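Peroxiredoxin PRX1, mitochondrial (Saccharomyces cerevisiae, PDB 5YKJ) probably reduces peroxides in mitochondria as a 1-Cys peroxiredoxin, with its oxidised thiol recycled through the glutathione and thioredoxin systems. Local coordinates at residues Pro56-Arg61 against Arg158-Leu163; Thr46-Phe51 against Phe94-Asp99; Gly18-Tyr23 against Lys64-Ser69. One frame throughout, in Å; residues are numbered along the deposited sequence.

Contact 1 of 3, residues Pro56-Arg61 against Arg158-Leu163; sequences PEFDKR and RVIDAL
Arg61 and Asp161 meet in a two-pronged salt bridge. Arg61 offers NE and NH2, the side of its guanidinium, and each nitrogen takes a different carboxylate oxygen. Arg61 NE lies 2.8 Å from Asp161 OD1, which it meets on the syn side but somewhat out of the carboxylate plane. The partner bond, from Arg61 NH2 to Asp161 OD2, is 3.1 Å long and nearly straight at 168°, and it uses the syn lone pair of OD2. The guanidinium and carboxylate planes differ by only 23°, so the two flat groups are close to coplanar although the side chains themselves cross at about a right angle. Beside this polar grip lies an apolar one: the edge of the Phe58 ring faces the end of Ile160, with Phe58 CE1 and Ile160 CD1 3.6 Å apart. The charged pair and this hydrophobic pair together join helix 55-59 and the turn after it to helix 153-169, two helices that pack on the central beta-sheet of the thioredoxin fold. Phe58 and Ile160 both reach strand 63-69 of that sheet, touching Val63.

A second shell fixes the rotation of the guanidinium. In Arg61, CG stands beside the backbone N (chi1 -64°), directing the extended chain back along the preceding helical turn. There Arg61 NH1 bonds to Glu57 O at 2.9 Å, practically in the guanidinium plane, and also reaches Glu57 OE2, approaching from above the carboxylate. Glu57 in turn has a further cationic partner, since Lys60 NZ stands 2.9 Å from Glu57 OE1. Two carboxylates are thus interleaved with two cations in one network, an arrangement that would be expected to favour the charged forms of all four. Farther out, Asp161 rests on Pro179, and the backbone oxygen of Arg61 accepts a hydrogen bond from Gln164 NE2.

Contact 2 of 3, residues Thr46-Phe51 against Phe94-Asp99; sequences TEVSAF and FPIIGD
Val48 and Phe51, one helical turn apart on helix 46-53, pack against Phe94 and Ile96 in a buried contact, mainly of apolar side chains, between a helix and the segment that leads into strand 96-98, an outermost strand of the central thioredoxin-fold sheet. Phe94 has the largest share of the buried surface. Its ring is directed at the helix rim-first: Val48 CG1 and the backbone carbon of Phe51 both lie near the ring plane, at its edge, so the ring meets the helix with its edge and not with a face. Val48 CG1 is 4.1 Å from Phe94 CZ and equally near CE1, while on the other flank of the ring tip Phe94 CE2 comes within 3.9 Å of the Phe51 backbone C. The Phe51 side chain takes part through its first carbon, CB standing 4.1 Å from Phe94 CZ, and then turns its own ring elsewhere.

Torsions account for this division of labour. Phe94 holds CG between its backbone N and carbonyl carbon (chi1 49°), and this brings the ring to the helix. In Val48 the touching branch, CG1, lies opposite the backbone N (chi1 -178°) and also approaches Ile96 CD1 at 4.4 Å, a looser touch.

Around this core, the Phe51 ring stacks with Phe34 of strand 30-36, and Val48 rests on the same residue. Phe51 and Phe94 share Leu65 of strand 63-69, while Ile96 continues on to His76 and Ile80 of helix 73-87. The contact therefore lies on the sheet face where helices 46-53 and 73-87 pack.

Contact 3 of 3, residues Gly18-Tyr23 against Lys64-Ser69; sequences GKINFY and KLIGLS
Ile66, in the middle of strand 63-69, meets Phe22 and Ile20 with two different branches, and it contributes more buried surface than either of them. Its longer arm points away from its own amide nitrogen (chi1 -173°), sending Ile66 CD1 out to meet Ile20 CD1 tip to tip at 3.6 Å. The shorter branch, Ile66 CG2, sits at the rim of the Phe22 ring, 3.9 Å from Phe22 CE1 and in the ring plane, so the aromatic group offers its edge and not a face. The Phe22 side chain starts out across the line to the strand; with CG trans to the backbone N (chi1 -172°) the ring end swings closer to Ile66. All the contacts are apolar, and the CA atoms of Phe22 and Ile66 remain 9.3 Å apart, which identifies packing between layers and not strand pairing.

Phe22 opens helix 22-26, whose N-cap is Asn21: its OD1 accepts a hydrogen bond from Asp24 N. The Phe22 ring stacks with Phe11, and Tyr25 of this helix touches both isoleucines. Strand 20-21 pairs antiparallel with strand 12-13; beneath this small sheet, Ile66 also packs on Leu33 of the neighbouring strand 30-36.

How the contacts relate
Strand 63-69 carries a segment of contact 3 and is touched by residues of contacts 1 and 2. Contacts 2 and 3 are closest, their centres about 10 Å apart, and strands 96-98 and 63-69 pair directly: Ile97 N bonds to Gly67 O at 2.9 Å and Gly67 N to Pro95 O at 3.0 Å. Contact 1 lies about 17 Å from contact 2 and 18 Å from contact 3, centre to centre, yet Phe58 bridges to both, with CZ 3.8 Å from Phe51 CE1 and CD2 3.8 Å from Leu65 CD1. Leu65 and Ile66 point to opposite sheet faces. Cys44, found as S-hydroxycysteine and so consistent with the peroxidatic cysteine, shortly precedes helix 46-53 of contact 2.

Contact 1 of 3, residues Pro56-Arg61 against Arg158-Leu163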
loop_
_atom_site.group_PDB
_atom_site.type_symbol
_atom_site.label_atom_id
_atom_site.label_comp_id
_atom_site.label_asym_id
_atom_site.label_seq_id
_atom_site.Cartn_x
_atom_site.Cartn_y
_atom_site.Cartn_z
ATOM N N PRO A 56 -5.138 13.287 -1.973
ATOM C CA PRO A 56 -4.968 13.871 -3.318
ATOM C C PRO A 56 -3.697 13.422 -4.020
ATOM O O PRO A 56 -3.685 13.352 -5.201
ATOM C CB PRO A 56 -4.928 15.388 -3.061
ATOM C CG PRO A 56 -5.750 15.561 -1.842
ATOM C CD PRO A 56 -5.513 14.340 -1.005
ATOM N N GLU A 57 -2.658 13.196 -3.233
ATOM C CA GLU A 57 -1.392 12.721 -3.737
ATOM C C GLU A 57 -1.569 11.310 -4.329
ATOM O O GLU A 57 -0.983 10.980 -5.311
ATOM C CB GLU A 57 -0.315 12.717 -2.669
ATOM C CG GLU A 57 0.291 14.063 -2.445
ATOM C CD GLU A 57 0.707 14.737 -3.732
ATOM O OE1 GLU A 57 0.060 15.693 -4.150
ATOM O OE2 GLU A 57 1.680 14.285 -4.289
ATOM N N PHE A 58 -2.365 10.487 -3.664
ATOM C CA PHE A 58 -2.679 9.175 -4.147
ATOM C C PHE A 58 -3.655 9.193 -5.345
ATOM O O PHE A 58 -3.489 8.494 -6.274
ATOM C CB PHE A 58 -3.130 8.255 -2.999
ATOM C CG PHE A 58 -2.075 8.027 -1.967
ATOM C CD1 PHE A 58 -1.223 6.999 -2.110
ATOM C CD2 PHE A 58 -1.991 8.777 -0.847
ATOM C CE1 PHE A 58 -0.255 6.727 -1.193
ATOM C CE2 PHE A 58 -1.009 8.536 0.080
ATOM C CZ PHE A 58 -0.130 7.487 -0.097
ATOM N N ASP A 59 -4.642 10.081 -5.276
ATOM C CA ASP A 59 -5.575 10.165 -6.347
ATOM C C ASP A 59 -4.870 10.466 -7.672
ATOM O O ASP A 59 -5.183 9.896 -8.654
ATOM C CB ASP A 59 -6.567 11.304 -6.087
ATOM C CG ASP A 59 -7.543 11.015 -4.976
ATOM O OD1 ASP A 59 -7.834 9.873 -4.692
ATOM O OD2 ASP A 59 -8.063 11.971 -4.438
ATOM N N LYS A 60 -3.920 11.362 -7.643
ATOM C CA LYS A 60 -3.263 11.733 -8.865
ATOM C C LYS A 60 -2.396 10.651 -9.454
ATOM O O LYS A 60 -2.012 10.736 -10.578
ATOM C CB LYS A 60 -2.530 13.048 -8.719
ATOM C CG LYS A 60 -1.302 12.979 -7.925
ATOM C CD LYS A 60 -0.447 14.202 -8.070
ATOM C CE LYS A 60 -0.958 15.420 -7.347
ATOM N NZ LYS A 60 0.263 16.189 -7.045
ATOM N N ARG A 61 -2.094 9.641 -8.649
ATOM C CA ARG A 61 -1.308 8.552 -9.124
ATOM C C ARG A 61 -2.184 7.335 -9.441
ATOM O O ARG A 61 -1.700 6.300 -9.581
ATOM C CB ARG A 61 -0.268 8.187 -8.095
ATOM C CG ARG A 61 0.762 9.291 -7.841
ATOM C CD ARG A 61 1.521 9.047 -6.574
ATOM N NE ARG A 61 2.743 9.805 -6.444
ATOM C CZ ARG A 61 2.865 11.019 -5.937
ATOM N NH1 ARG A 61 1.841 11.699 -5.515
ATOM N NH2 ARG A 61 4.047 11.552 -5.907
ATOM N N ARG A 158 7.001 7.285 -2.693
ATOM C CA ARG A 158 8.222 7.095 -3.456
ATOM C C ARG A 158 8.237 5.738 -4.176
ATOM O O ARG A 158 8.532 5.650 -5.326
ATOM C CB ARG A 158 9.464 7.270 -2.564
ATOM C CG ARG A 158 10.788 7.386 -3.319
ATOM C CD ARG A 158 12.024 7.226 -2.445
ATOM N NE ARG A 158 12.169 5.899 -1.913
ATOM C CZ ARG A 158 12.758 4.922 -2.561
ATOM N NH1 ARG A 158 13.324 5.131 -3.741
ATOM N NH2 ARG A 158 12.803 3.738 -2.021
ATOM N N VAL A 159 7.886 4.705 -3.452
ATOM C CA VAL A 159 7.831 3.401 -4.052
ATOM C C VAL A 159 6.737 3.265 -5.093
ATOM O O VAL A 159 6.895 2.557 -5.969
ATOM C CB VAL A 159 7.859 2.223 -3.063
ATOM C CG1 VAL A 159 9.046 2.377 -2.176
ATOM C CG2 VAL A 159 6.572 2.118 -2.279
ATOM N N ILE A 160 5.619 3.941 -4.889
ATOM C CA ILE A 160 4.564 3.889 -5.862
ATOM C C ILE A 160 5.101 4.517 -7.170
ATOM O O ILE A 160 4.895 4.010 -8.223
ATOM C CB ILE A 160 3.286 4.635 -5.406
ATOM C CG1 ILE A 160 2.526 3.813 -4.379
ATOM C CG2 ILE A 160 2.338 4.847 -6.585
ATOM C CD1 ILE A 160 1.575 4.646 -3.552
ATOM N N ASP A 161 5.800 5.624 -7.005
ATOM C CA ASP A 161 6.341 6.284 -8.178
ATOM C C ASP A 161 7.354 5.396 -8.922
ATOM O O ASP A 161 7.359 5.320 -10.090
ATOM C CB ASP A 161 6.960 7.623 -7.804
ATOM C CG ASP A 161 5.911 8.700 -7.518
ATOM O OD1 ASP A 161 4.824 8.550 -7.917
ATOM O OD2 ASP A 161 6.244 9.640 -6.900
ATOM N N ALA A 162 8.201 4.743 -8.169
ATOM C CA ALA A 162 9.149 3.843 -8.737
ATOM C C ALA A 162 8.471 2.667 -9.419
ATOM O O ALA A 162 8.847 2.293 -10.447
ATOM C CB ALA A 162 10.103 3.349 -7.656
ATOM N N LEU A 163 7.469 2.077 -8.781
ATOM C CA LEU A 163 6.802 0.943 -9.382
ATOM C C LEU A 163 6.083 1.277 -10.665
ATOM O O LEU A 163 6.114 0.533 -11.589
ATOM C CB LEU A 163 5.786 0.332 -8.409
ATOM C CG LEU A 163 6.356 -0.474 -7.242
ATOM C CD1 LEU A 163 5.302 -0.583 -6.155
ATOM C CD2 LEU A 163 6.778 -1.842 -7.731
#

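Contact 2 of 3, residues Thr46-Phe51 against Phe94-Asp99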
loop_
_atom_site.group_PDB
_atom_site.type_symbol
_atom_site.label_atom_id
_atom_site.label_comp_id
_atom_site.label_asym_id
_atom_site.label_seq_id
_atom_site.Cartn_x
_atom_site.Cartn_y
_atom_site.Cartn_z
ATOM N N THR A 46 -2.553 8.522 13.944
ATOM C CA THR A 46 -1.751 9.480 13.212
ATOM C C THR A 46 -1.532 9.056 11.762
ATOM O O THR A 46 -1.479 9.856 10.925
ATOM C CB THR A 46 -0.385 9.790 13.856
ATOM O OG1 THR A 46 0.479 8.681 13.736
ATOM C CG2 THR A 46 -0.520 10.183 15.335
ATOM N N GLU A 47 -1.388 7.751 11.557
ATOM C CA GLU A 47 -1.174 7.198 10.238
ATOM C C GLU A 47 -2.381 7.342 9.305
ATOM O O GLU A 47 -2.251 7.756 8.215
ATOM C CB GLU A 47 -0.748 5.716 10.380
ATOM C CG GLU A 47 0.629 5.502 11.004
ATOM C CD GLU A 47 0.958 4.034 11.242
ATOM O OE1 GLU A 47 0.031 3.311 11.516
ATOM O OE2 GLU A 47 2.111 3.669 11.205
ATOM N N VAL A 48 -3.542 7.011 9.810
ATOM C CA VAL A 48 -4.723 7.158 9.032
ATOM C C VAL A 48 -4.982 8.636 8.727
ATOM O O VAL A 48 -5.397 8.986 7.704
ATOM C CB VAL A 48 -5.959 6.453 9.674
ATOM C CG1 VAL A 48 -7.167 6.603 8.793
ATOM C CG2 VAL A 48 -5.737 4.994 9.854
ATOM N N SER A 49 -4.682 9.454 9.689
ATOM C CA SER A 49 -4.835 10.888 9.517
ATOM C C SER A 49 -3.964 11.388 8.373
ATOM O O SER A 49 -4.371 12.182 7.601
ATOM C CB SER A 49 -4.434 11.624 10.846
ATOM O OG SER A 49 -5.320 11.360 11.882
ATOM N N ALA A 50 -2.740 10.914 8.326
ATOM C CA ALA A 50 -1.830 11.331 7.274
ATOM C C ALA A 50 -2.291 10.871 5.882
ATOM O O ALA A 50 -2.265 11.614 4.963
ATOM C CB ALA A 50 -0.409 10.878 7.581
ATOM N N PHE A 51 -2.719 9.620 5.785
ATOM C CA PHE A 51 -3.204 9.122 4.526
ATOM C C PHE A 51 -4.423 9.916 4.101
ATOM O O PHE A 51 -4.613 10.153 2.971
ATOM C CB PHE A 51 -3.529 7.630 4.604
ATOM C CG PHE A 51 -2.321 6.746 4.510
ATOM C CD1 PHE A 51 -1.615 6.650 3.354
ATOM C CD2 PHE A 51 -1.926 5.998 5.575
ATOM C CE1 PHE A 51 -0.510 5.839 3.296
ATOM C CE2 PHE A 51 -0.800 5.193 5.518
ATOM C CZ PHE A 51 -0.093 5.105 4.375
ATOM N N PHE A 94 -11.636 7.277 1.978
ATOM C CA PHE A 94 -11.424 5.893 1.700
ATOM C C PHE A 94 -12.063 5.099 2.818
ATOM O O PHE A 94 -12.320 5.549 3.843
ATOM C CB PHE A 94 -9.923 5.579 1.572
ATOM C CG PHE A 94 -9.087 6.114 2.694
ATOM C CD1 PHE A 94 -9.057 5.467 3.891
ATOM C CD2 PHE A 94 -8.313 7.235 2.550
ATOM C CE1 PHE A 94 -8.311 5.949 4.929
ATOM C CE2 PHE A 94 -7.525 7.683 3.576
ATOM C CZ PHE A 94 -7.547 7.061 4.773
ATOM N N PRO A 95 -12.319 3.845 2.477
ATOM C CA PRO A 95 -12.918 2.961 3.446
ATOM C C PRO A 95 -11.959 2.387 4.470
ATOM O O PRO A 95 -10.816 2.299 4.225
ATOM C CB PRO A 95 -13.397 1.767 2.614
ATOM C CG PRO A 95 -13.037 2.028 1.217
ATOM C CD PRO A 95 -12.081 3.140 1.208
ATOM N N ILE A 96 -12.532 2.009 5.585
ATOM C CA ILE A 96 -11.844 1.261 6.588
ATOM C C ILE A 96 -12.698 -0.013 6.747
ATOM O O ILE A 96 -13.838 0.074 6.994
ATOM C CB ILE A 96 -11.684 1.960 7.944
ATOM C CG1 ILE A 96 -11.061 3.342 7.742
ATOM C CG2 ILE A 96 -10.783 1.132 8.836
ATOM C CD1 ILE A 96 -10.717 4.047 9.003
ATOM N N ILE A 97 -12.066 -1.171 6.562
ATOM C CA ILE A 97 -12.736 -2.434 6.652
ATOM C C ILE A 97 -13.001 -2.868 8.103
ATOM O O ILE A 97 -12.146 -2.861 8.890
ATOM C CB ILE A 97 -11.872 -3.530 5.969
ATOM C CG1 ILE A 97 -11.665 -3.237 4.475
ATOM C CG2 ILE A 97 -12.424 -4.925 6.237
ATOM C CD1 ILE A 97 -10.401 -3.867 3.900
ATOM N N GLY A 98 -14.237 -3.250 8.380
ATOM C CA GLY A 98 -14.571 -3.734 9.692
ATOM C C GLY A 98 -14.333 -5.230 9.774
ATOM O O GLY A 98 -15.149 -6.010 9.470
ATOM N N ASP A 99 -13.153 -5.596 10.177
ATOM C CA ASP A 99 -12.740 -6.971 10.272
ATOM C C ASP A 99 -12.851 -7.477 11.699
ATOM O O ASP A 99 -11.932 -7.873 12.308
ATOM C CB ASP A 99 -11.304 -7.065 9.764
ATOM C CG ASP A 99 -10.903 -8.474 9.367
ATOM O OD1 ASP A 99 -11.747 -9.196 8.985
ATOM O OD2 ASP A 99 -9.737 -8.763 9.443
#

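Contact 3 of 3, residues Gly18-Tyr23 against Lys64-Ser69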
loop_
_atom_site.group_PDB
_atom_site.type_symbol
_atom_site.label_atom_id
_atom_site.label_comp_id
_atom_site.label_asym_id
_atom_site.label_seq_id
_atom_site.Cartn_x
_atom_site.Cartn_y
_atom_site.Cartn_z
ATOM N N GLY A 18 -19.791 1.261 3.299
ATOM C CA GLY A 18 -20.756 0.238 2.994
ATOM C C GLY A 18 -20.098 -1.057 2.563
ATOM O O GLY A 18 -18.909 -1.153 2.562
ATOM N N LYS A 19 -20.883 -2.049 2.208
ATOM C CA LYS A 19 -20.340 -3.277 1.762
ATOM C C LYS A 19 -19.585 -3.127 0.440
ATOM O O LYS A 19 -20.043 -2.514 -0.445
ATOM C CB LYS A 19 -21.445 -4.313 1.648
ATOM C CG LYS A 19 -22.074 -4.607 2.985
ATOM C CD LYS A 19 -23.014 -5.785 2.949
ATOM C CE LYS A 19 -23.493 -6.209 4.332
ATOM N NZ LYS A 19 -24.501 -7.297 4.188
ATOM N N ILE A 20 -18.422 -3.743 0.362
ATOM C CA ILE A 20 -17.626 -3.717 -0.822
ATOM C C ILE A 20 -17.139 -5.095 -1.221
ATOM O O ILE A 20 -17.160 -5.996 -0.471
ATOM C CB ILE A 20 -16.404 -2.798 -0.712
ATOM C CG1 ILE A 20 -15.320 -3.413 0.147
ATOM C CG2 ILE A 20 -16.808 -1.442 -0.231
ATOM C CD1 ILE A 20 -13.983 -2.711 0.017
ATOM N N ASN A 21 -16.712 -5.174 -2.460
ATOM C CA ASN A 21 -16.006 -6.301 -2.987
ATOM C C ASN A 21 -14.649 -5.612 -3.260
ATOM O O ASN A 21 -14.625 -4.632 -3.859
ATOM C CB ASN A 21 -16.609 -6.846 -4.242
ATOM C CG ASN A 21 -15.723 -7.870 -4.887
ATOM O OD1 ASN A 21 -14.956 -7.582 -5.735
ATOM N ND2 ASN A 21 -15.818 -9.050 -4.404
ATOM N N PHE A 22 -13.552 -6.173 -2.785
ATOM C CA PHE A 22 -12.273 -5.530 -2.916
ATOM C C PHE A 22 -11.827 -5.232 -4.324
ATOM O O PHE A 22 -11.404 -4.183 -4.591
ATOM C CB PHE A 22 -11.252 -6.439 -2.209
ATOM C CG PHE A 22 -9.847 -5.852 -2.061
ATOM C CD1 PHE A 22 -9.653 -4.640 -1.484
ATOM C CD2 PHE A 22 -8.755 -6.545 -2.465
ATOM C CE1 PHE A 22 -8.423 -4.111 -1.368
ATOM C CE2 PHE A 22 -7.481 -6.025 -2.321
ATOM C CZ PHE A 22 -7.324 -4.811 -1.747
ATOM N N TYR A 23 -11.929 -6.200 -5.200
ATOM C CA TYR A 23 -11.530 -6.003 -6.577
ATOM C C TYR A 23 -12.371 -4.901 -7.256
ATOM O O TYR A 23 -11.866 -4.104 -7.964
ATOM C CB TYR A 23 -11.599 -7.315 -7.388
ATOM C CG TYR A 23 -10.464 -8.297 -7.195
ATOM C CD1 TYR A 23 -9.616 -8.195 -6.138
ATOM C CD2 TYR A 23 -10.275 -9.306 -8.078
ATOM C CE1 TYR A 23 -8.613 -9.096 -5.956
ATOM C CE2 TYR A 23 -9.290 -10.212 -7.921
ATOM C CZ TYR A 23 -8.432 -10.090 -6.859
ATOM O OH TYR A 23 -7.439 -10.978 -6.724
ATOM N N LYS A 64 -5.902 3.953 -5.005
ATOM C CA LYS A 64 -6.973 3.963 -4.053
ATOM C C LYS A 64 -6.459 3.382 -2.730
ATOM O O LYS A 64 -5.801 2.402 -2.711
ATOM C CB LYS A 64 -8.113 3.103 -4.517
ATOM C CG LYS A 64 -8.855 3.692 -5.680
ATOM C CD LYS A 64 -10.150 3.007 -6.009
ATOM C CE LYS A 64 -10.716 3.678 -7.225
ATOM N NZ LYS A 64 -11.147 2.771 -8.281
ATOM N N LEU A 65 -6.794 4.067 -1.651
ATOM C CA LEU A 65 -6.431 3.687 -0.321
ATOM C C LEU A 65 -7.558 2.896 0.312
ATOM O O LEU A 65 -8.682 3.044 0.003
ATOM C CB LEU A 65 -6.117 4.927 0.535
ATOM C CG LEU A 65 -5.007 5.826 0.053
ATOM C CD1 LEU A 65 -5.038 7.170 0.726
ATOM C CD2 LEU A 65 -3.696 5.184 0.389
ATOM N N ILE A 66 -7.163 1.997 1.186
ATOM C CA ILE A 66 -8.099 1.215 1.968
ATOM C C ILE A 66 -7.434 0.731 3.263
ATOM O O ILE A 66 -6.414 0.183 3.247
ATOM C CB ILE A 66 -8.756 0.086 1.179
ATOM C CG1 ILE A 66 -9.823 -0.563 2.002
ATOM C CG2 ILE A 66 -7.731 -0.904 0.687
ATOM C CD1 ILE A 66 -10.852 -1.268 1.158
ATOM N N GLY A 67 -8.103 1.010 4.334
ATOM C CA GLY A 67 -7.606 0.681 5.599
ATOM C C GLY A 67 -8.230 -0.613 6.232
ATOM O O GLY A 67 -9.310 -0.950 5.837
ATOM N N LEU A 68 -7.592 -1.462 7.067
ATOM C CA LEU A 68 -8.177 -2.565 7.691
ATOM C C LEU A 68 -7.790 -2.384 9.133
ATOM O O LEU A 68 -6.732 -2.128 9.486
ATOM C CB LEU A 68 -7.560 -3.863 7.136
ATOM C CG LEU A 68 -7.987 -5.181 7.751
ATOM C CD1 LEU A 68 -7.606 -6.307 6.836
ATOM C CD2 LEU A 68 -7.263 -5.396 9.064
ATOM N N SER A 69 -8.784 -2.641 9.980
ATOM C CA SER A 69 -8.629 -2.620 11.414
ATOM C C SER A 69 -9.565 -3.688 12.015
ATOM O O SER A 69 -10.650 -3.815 11.561
ATOM C CB SER A 69 -8.911 -1.272 12.014
ATOM O OG SER A 69 -8.692 -1.332 13.359
#